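Local structure of truncated hemoglobin 4 (Chlamydomonas reinhardtii, 6BME) at residues A[28-33]-A[84-89]. The protein binds heme b whose iron can take a lysine as an axial ligand, and as a truncated hemoglobin probably binds oxygen. Residues are numbered along the deposited sequence; the frame is centred on the assembly and turned at random.
With HEM (protoporphyrin IX containing Fe), chain C.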
loop_
_atom_site.group_PDB
_atom_site.type_symbol
_atom_site.label_atom_id
_atom_site.label_comp_id
_atom_site.label_asym_id
_atom_site.label_seq_id
_atom_site.Cartn_x
_atom_site.Cartn_y
_atom_site.Cartn_z
ATOM N N PRO A 28 -2.102 11.078 -11.181
ATOM C CA PRO A 28 -3.456 11.201 -11.752
ATOM C C PRO A 28 -4.135 9.870 -12.006
ATOM O O PRO A 28 -5.371 9.831 -12.099
ATOM C CB PRO A 28 -3.215 11.965 -13.064
ATOM C CG PRO A 28 -1.766 11.692 -13.401
ATOM C CD PRO A 28 -1.066 11.632 -12.075
ATOM N N ASP A 29 -3.380 8.781 -12.130
ATOM C CA ASP A 29 -3.986 7.474 -12.341
ATOM C C ASP A 29 -4.514 6.847 -11.058
ATOM O O ASP A 29 -5.322 5.913 -11.128
ATOM C CB ASP A 29 -2.980 6.531 -13.002
ATOM C CG ASP A 29 -2.761 6.858 -14.475
ATOM O OD1 ASP A 29 -3.643 7.517 -15.059
ATOM O OD2 ASP A 29 -1.715 6.463 -15.041
ATOM N N LEU A 30 -4.102 7.343 -9.899
ATOM C CA LEU A 30 -4.492 6.763 -8.616
ATOM C C LEU A 30 -5.344 7.682 -7.756
ATOM O O LEU A 30 -6.222 7.207 -7.040
ATOM C CB LEU A 30 -3.245 6.378 -7.824
ATOM C CG LEU A 30 -2.323 5.379 -8.517
ATOM C CD1 LEU A 30 -1.028 5.242 -7.750
ATOM C CD2 LEU A 30 -3.035 4.024 -8.651
ATOM N N GLU A 31 -5.089 8.986 -7.793
ATOM C CA GLU A 31 -5.832 9.926 -6.958
ATOM C C GLU A 31 -7.346 9.737 -7.012
ATOM O O GLU A 31 -7.981 9.802 -5.945
ATOM C CB GLU A 31 -5.427 11.357 -7.354
ATOM C CG GLU A 31 -6.233 12.464 -6.700
ATOM C CD GLU A 31 -7.537 12.762 -7.434
ATOM O OE1 GLU A 31 -7.592 12.611 -8.675
ATOM O OE2 GLU A 31 -8.512 13.131 -6.758
ATOM N N PRO A 32 -7.980 9.486 -8.164
ATOM C CA PRO A 32 -9.446 9.380 -8.155
ATOM C C PRO A 32 -9.983 8.309 -7.223
ATOM O O PRO A 32 -11.101 8.472 -6.728
ATOM C CB PRO A 32 -9.782 9.086 -9.625
ATOM C CG PRO A 32 -8.693 9.777 -10.375
ATOM C CD PRO A 32 -7.461 9.439 -9.545
ATOM N N PHE A 33 -9.231 7.236 -6.948
ATOM C CA PHE A 33 -9.701 6.235 -5.986
ATOM C C PHE A 33 -9.759 6.776 -4.565
ATOM O O PHE A 33 -10.434 6.186 -3.717
ATOM C CB PHE A 33 -8.814 4.987 -6.009
ATOM C CG PHE A 33 -8.931 4.196 -7.279
ATOM C CD1 PHE A 33 -10.049 3.402 -7.508
ATOM C CD2 PHE A 33 -7.942 4.264 -8.250
ATOM C CE1 PHE A 33 -10.182 2.672 -8.683
ATOM C CE2 PHE A 33 -8.064 3.551 -9.440
ATOM C CZ PHE A 33 -9.191 2.741 -9.653
ATOM N N ASP A 84 0.220 -2.246 -9.284
ATOM C CA ASP A 84 1.646 -2.150 -9.574
ATOM C C ASP A 84 2.156 -0.724 -9.428
ATOM O O ASP A 84 3.344 -0.522 -9.138
ATOM C CB ASP A 84 1.941 -2.679 -10.980
ATOM C CG ASP A 84 1.710 -4.175 -11.098
ATOM O OD1 ASP A 84 1.750 -4.860 -10.054
ATOM O OD2 ASP A 84 1.486 -4.675 -12.229
ATOM N N LYS A 85 1.297 0.275 -9.666
ATOM C CA LYS A 85 1.730 1.660 -9.504
ATOM C C LYS A 85 1.841 2.020 -8.024
ATOM O O LYS A 85 2.815 2.659 -7.610
ATOM C CB LYS A 85 0.768 2.608 -10.232
ATOM C CG LYS A 85 1.365 3.982 -10.568
ATOM C CD LYS A 85 2.480 3.872 -11.638
ATOM C CE LYS A 85 3.197 5.202 -11.841
ATOM N NZ LYS A 85 2.249 6.228 -12.386
ATOM N N VAL A 86 0.855 1.608 -7.216
ATOM C CA VAL A 86 0.918 1.821 -5.772
ATOM C C VAL A 86 2.144 1.127 -5.194
ATOM O O VAL A 86 2.878 1.700 -4.377
ATOM C CB VAL A 86 -0.382 1.332 -5.096
ATOM C CG1 VAL A 86 -0.210 1.212 -3.574
ATOM C CG2 VAL A 86 -1.552 2.259 -5.425
ATOM N N ALA A 87 2.388 -0.116 -5.619
ATOM C CA ALA A 87 3.537 -0.865 -5.113
ATOM C C ALA A 87 4.850 -0.209 -5.521
ATOM O O ALA A 87 5.797 -0.134 -4.721
ATOM C CB ALA A 87 3.474 -2.311 -5.610
ATOM N N GLY A 88 4.926 0.286 -6.759
ATOM C CA GLY A 88 6.125 1.005 -7.183
ATOM C C GLY A 88 6.353 2.283 -6.392
ATOM O O GLY A 88 7.479 2.582 -5.983
ATOM N N HIS A 89 5.290 3.064 -6.169
ATOM C CA HIS A 89 5.449 4.253 -5.340
ATOM C C HIS A 89 5.910 3.890 -3.940
ATOM O O HIS A 89 6.687 4.633 -3.329
ATOM C CB HIS A 89 4.145 5.045 -5.258
ATOM C CG HIS A 89 3.785 5.755 -6.528
ATOM N ND1 HIS A 89 4.695 6.495 -7.252
ATOM C CD2 HIS A 89 2.610 5.837 -7.200
ATOM C CE1 HIS A 89 4.094 7.004 -8.315
ATOM N NE2 HIS A 89 2.826 6.625 -8.302
HETATM C CHA HEM C . -8.194 0.932 2.179
HETATM C CHB HEM C . -4.049 -1.516 2.608
HETATM C CHC HEM C . -3.773 -1.641 -2.225
HETATM C CHD HEM C . -6.819 2.099 -2.348
HETATM C C1A HEM C . -7.146 0.259 2.767
HETATM C C2A HEM C . -6.915 -0.001 4.182
HETATM C C3A HEM C . -5.751 -0.674 4.269
HETATM C C4A HEM C . -5.215 -0.862 2.941
HETATM C CMA HEM C . -5.045 -1.206 5.533
HETATM C CAA HEM C . -7.836 0.405 5.375
HETATM C CBA HEM C . -8.015 1.920 5.472
HETATM C CGA HEM C . -8.723 2.345 6.745
HETATM O O1A HEM C . -9.911 1.946 6.962
HETATM O O2A HEM C . -8.091 3.112 7.529
HETATM C C1B HEM C . -3.685 -1.880 1.327
HETATM C C2B HEM C . -2.741 -2.914 0.951
HETATM C C3B HEM C . -2.689 -2.943 -0.389
HETATM C C4B HEM C . -3.566 -1.916 -0.894
HETATM C CMB HEM C . -1.973 -3.834 1.930
HETATM C CAB HEM C . -1.840 -3.833 -1.328
HETATM C CBB HEM C . -0.706 -4.431 -0.964
HETATM C C1C HEM C . -4.502 -0.574 -2.677
HETATM C C2C HEM C . -4.507 -0.070 -4.018
HETATM C C3C HEM C . -5.322 0.981 -4.072
HETATM C C4C HEM C . -5.890 1.164 -2.747
HETATM C CMC HEM C . -3.663 -0.653 -5.172
HETATM C CAC HEM C . -5.586 1.815 -5.340
HETATM C CBC HEM C . -5.774 3.136 -5.259
HETATM C C1D HEM C . -7.516 2.054 -1.152
HETATM C C2D HEM C . -8.677 2.847 -0.803
HETATM C C3D HEM C . -9.042 2.528 0.438
HETATM C C4D HEM C . -8.136 1.518 0.927
HETATM C CMD HEM C . -9.331 3.891 -1.724
HETATM C CAD HEM C . -10.208 3.125 1.279
HETATM C CBD HEM C . -11.534 2.499 0.867
HETATM C CGD HEM C . -12.618 3.167 1.681
HETATM O O1D HEM C . -12.390 3.429 2.889
HETATM O O2D HEM C . -13.710 3.418 1.124
HETATM N NA HEM C . -6.088 -0.264 2.059
HETATM N NB HEM C . -4.176 -1.291 0.172
HETATM N NC HEM C . -5.364 0.195 -1.934
HETATM N ND HEM C . -7.217 1.238 -0.071
HETATM FE FE HEM C . -5.696 -0.015 0.049
HETATM O O HOH W 1 -0.143 4.652 -13.648
#
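Lys85 NZ is gripped from two quarters: it forms a salt bridge with Asp27, and it donates to a water, 3.1 Å from Lys85 NZ, that leads across to Asp29. The same water donates to Asp29 OD2 at 2.8 Å. The two charged ends do not touch; Asp29 OD2 and Lys85 NZ remain 4.8 Å apart, with the water relaying between them. The lysine reaches this place by a bent chain: CG stands anti to the backbone N (chi1 -159°), and turns at chi2 and chi4 bring the ammonium up beside the loop. Asp27 OD2 accepts a hydrogen bond from His89 NE2 as well, so one carboxylate oxygen just ahead of residues 28-33 ties down two side chains one helical turn apart. This probably fixes the rotation of the imidazole.

Beneath this polar layer the contact becomes apolar, and Leu30 carries it. Its CD1 comes in at the edge of the His89 ring, in the ring plane, with Leu30 CD1 lying 3.7 Å from His89 CD2. Leu30 CD1 also rests on the aliphatic root of Lys85, 3.9 Å from Lys85 CG. Leu24 of helix 10-25 packs on Leu30 and His89 too. Val86 extends the apolar layer to the porphyrin: its CG2, beside the backbone N, is the branch turned to both partners, with Val86 CG2 3.8 Å from Leu30 CD1. On its heme side, Val86 CG2 lies 3.6 Å from heme CMC. On the loop side, Phe33 CB sits 3.6 Å from heme CBC, while the Phe33 ring packs edge-to-face with His82.

The water-bridged charge pair and the leucine thus join the loop between helices 10-25 and 39-53 to helix 80-96 beside the heme, while Val86 and Phe33 supply pocket wall in this 2-on-2 globin domain.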